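Local coordinates for probable glutathione S-transferase (Pseudomonas aeruginosa, PDB 6JWK), which is a maleylpyruvate isomerase of the zeta class of glutathione S-transferases, and probably isomerises maleylpyruvate to fumarylpyruvate with glutathione as cofactor, at residues 12-17 against 65-70. Residues are numbered along the deposited sequence; the frame is centred on the assembly and turned at random.
Sequences SYRVRI and QSLAII
Arg14 reaches across to Ser66 and donates one hydrogen bond, Arg14 NH1 to Ser66 OG, 2.9 Å long. The hydroxyl oxygen sits at the edge of the guanidinium, near its plane, and the hydrogen bond is somewhat bent, 149° at the hydrogen. The arginine chain is extended from CG to NE, and Arg14 CD passes 3.5 Å from Ser66 OG. Ser66 holds OG between its backbone N and carbonyl carbon (chi1 65°), which turns the hydroxyl to the arginine. Leu67 CD2 lies obliquely to the guanidinium, 4.2 Å from Arg14 NH1. Val15 packs against the other helix with both methyls. Val15 CG2 rests on Ser66 CB at 3.8 Å. Val15 CG1 meets Ile69 CG2 at 3.7 Å, the two side chains crossing at about a right angle. Ile70 brings the end of its chain, CD1, near the carbonyl oxygen of Arg14. All six touching residues are buried. Val15 also packs on Leu3 of strand 2-5, while Arg14 and Leu67 touch Ala101 of helix 87-103. The axes of the two short helical segments run nearly parallel, 10° apart, with a closest approach of 9.5 Å. Two such helices, side by side between the sheet and the helical domain, are typical of the thioredoxin-like N-terminal domain of glutathione S-transferases.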
loop_
_atom_site.group_PDB
_atom_site.type_symbol
_atom_site.label_atom_id
_atom_site.label_comp_id
_atom_site.label_asym_id
_atom_site.label_seq_id
_atom_site.Cartn_x
_atom_site.Cartn_y
_atom_site.Cartn_z
ATOM N N SER B 12 10.059 8.150 -4.499
ATOM C CA SER B 12 10.813 8.428 -5.762
ATOM C C SER B 12 11.926 7.379 -5.928
ATOM O O SER B 12 12.124 6.855 -7.020
ATOM C CB SER B 12 11.403 9.822 -5.780
ATOM O OG SER B 12 10.385 10.810 -5.751
ATOM N N TYR B 13 12.654 7.131 -4.853
ATOM C CA TYR B 13 13.774 6.156 -4.845
ATOM C C TYR B 13 13.243 4.790 -5.345
ATOM O O TYR B 13 13.896 4.157 -6.197
ATOM C CB TYR B 13 14.383 6.165 -3.444
ATOM C CG TYR B 13 15.670 5.395 -3.274
ATOM C CD1 TYR B 13 16.359 4.847 -4.353
ATOM C CD2 TYR B 13 16.254 5.300 -2.015
ATOM C CE1 TYR B 13 17.549 4.147 -4.168
ATOM C CE2 TYR B 13 17.448 4.608 -1.821
ATOM C CZ TYR B 13 18.099 4.040 -2.903
ATOM O OH TYR B 13 19.276 3.380 -2.698
ATOM N N ARG B 14 12.106 4.318 -4.820
ATOM C CA ARG B 14 11.489 3.018 -5.223
ATOM C C ARG B 14 11.392 2.966 -6.750
ATOM O O ARG B 14 11.727 1.982 -7.327
ATOM C CB ARG B 14 10.057 2.822 -4.689
ATOM C CG ARG B 14 9.932 2.729 -3.176
ATOM C CD ARG B 14 8.476 2.634 -2.829
ATOM N NE ARG B 14 8.294 2.684 -1.405
ATOM C CZ ARG B 14 7.141 2.810 -0.806
ATOM N NH1 ARG B 14 6.046 2.973 -1.532
ATOM N NH2 ARG B 14 7.084 2.825 0.515
ATOM N N VAL B 15 10.896 4.025 -7.375
ATOM C CA VAL B 15 10.639 4.013 -8.840
ATOM C C VAL B 15 11.918 4.236 -9.631
ATOM O O VAL B 15 12.036 3.670 -10.760
ATOM C CB VAL B 15 9.570 5.065 -9.203
ATOM C CG1 VAL B 15 9.305 5.063 -10.691
ATOM C CG2 VAL B 15 8.271 4.808 -8.428
ATOM N N ARG B 16 12.859 5.030 -9.127
ATOM C CA ARG B 16 14.201 5.154 -9.770
ATOM C C ARG B 16 14.889 3.781 -9.787
ATOM O O ARG B 16 15.531 3.434 -10.797
ATOM C CB ARG B 16 15.098 6.170 -9.078
ATOM C CG ARG B 16 14.643 7.615 -9.242
ATOM C CD ARG B 16 15.700 8.620 -8.823
ATOM N NE ARG B 16 16.303 8.351 -7.515
ATOM C CZ ARG B 16 15.917 8.847 -6.350
ATOM N NH1 ARG B 16 14.914 9.708 -6.278
ATOM N NH2 ARG B 16 16.582 8.511 -5.246
ATOM N N ILE B 17 14.734 2.972 -8.748
ATOM C CA ILE B 17 15.335 1.600 -8.802
ATOM C C ILE B 17 14.624 0.801 -9.895
ATOM O O ILE B 17 15.311 0.127 -10.719
ATOM C CB ILE B 17 15.195 0.923 -7.434
ATOM C CG1 ILE B 17 15.994 1.661 -6.357
ATOM C CG2 ILE B 17 15.551 -0.552 -7.488
ATOM C CD1 ILE B 17 15.626 1.214 -4.933
ATOM N N GLN B 65 1.439 6.894 -7.390
ATOM C CA GLN B 65 1.487 5.660 -6.574
ATOM C C GLN B 65 2.641 4.817 -7.101
ATOM O O GLN B 65 2.528 4.152 -8.137
ATOM C CB GLN B 65 0.156 4.939 -6.453
ATOM C CG GLN B 65 -0.898 5.727 -5.667
ATOM C CD GLN B 65 -0.513 5.963 -4.225
ATOM O OE1 GLN B 65 0.197 5.161 -3.596
ATOM N NE2 GLN B 65 -0.965 7.091 -3.690
ATOM N N SER B 66 3.731 4.835 -6.336
ATOM C CA SER B 66 4.985 4.110 -6.645
ATOM C C SER B 66 4.697 2.642 -6.983
ATOM O O SER B 66 5.229 2.121 -8.039
ATOM C CB SER B 66 5.964 4.333 -5.483
ATOM O OG SER B 66 5.490 3.760 -4.280
ATOM N N LEU B 67 3.864 1.923 -6.217
ATOM C CA LEU B 67 3.601 0.495 -6.563
ATOM C C LEU B 67 2.712 0.354 -7.814
ATOM O O LEU B 67 2.905 -0.616 -8.548
ATOM C CB LEU B 67 2.956 -0.279 -5.417
ATOM C CG LEU B 67 3.685 -0.267 -4.083
ATOM C CD1 LEU B 67 3.339 -1.533 -3.308
ATOM C CD2 LEU B 67 5.160 -0.096 -4.203
ATOM N N ALA B 68 1.788 1.279 -8.105
ATOM C CA ALA B 68 1.042 1.212 -9.386
ATOM C C ALA B 68 2.028 1.460 -10.538
ATOM O O ALA B 68 1.910 0.822 -11.606
ATOM C CB ALA B 68 -0.113 2.194 -9.378
ATOM N N ILE B 69 2.957 2.397 -10.364
ATOM C CA ILE B 69 3.916 2.745 -11.438
ATOM C C ILE B 69 4.790 1.508 -11.659
ATOM O O ILE B 69 5.058 1.167 -12.810
ATOM C CB ILE B 69 4.753 3.973 -11.085
ATOM C CG1 ILE B 69 3.907 5.241 -11.125
ATOM C CG2 ILE B 69 5.954 4.063 -12.008
ATOM C CD1 ILE B 69 4.418 6.359 -10.217
ATOM N N ILE B 70 5.255 0.872 -10.598
ATOM C CA ILE B 70 6.148 -0.306 -10.802
ATOM C C ILE B 70 5.390 -1.371 -11.600
ATOM O O ILE B 70 5.968 -1.982 -12.561
ATOM C CB ILE B 70 6.690 -0.793 -9.465
ATOM C CG1 ILE B 70 7.728 0.205 -8.985
ATOM C CG2 ILE B 70 7.237 -2.209 -9.562
ATOM C CD1 ILE B 70 8.179 -0.080 -7.569
#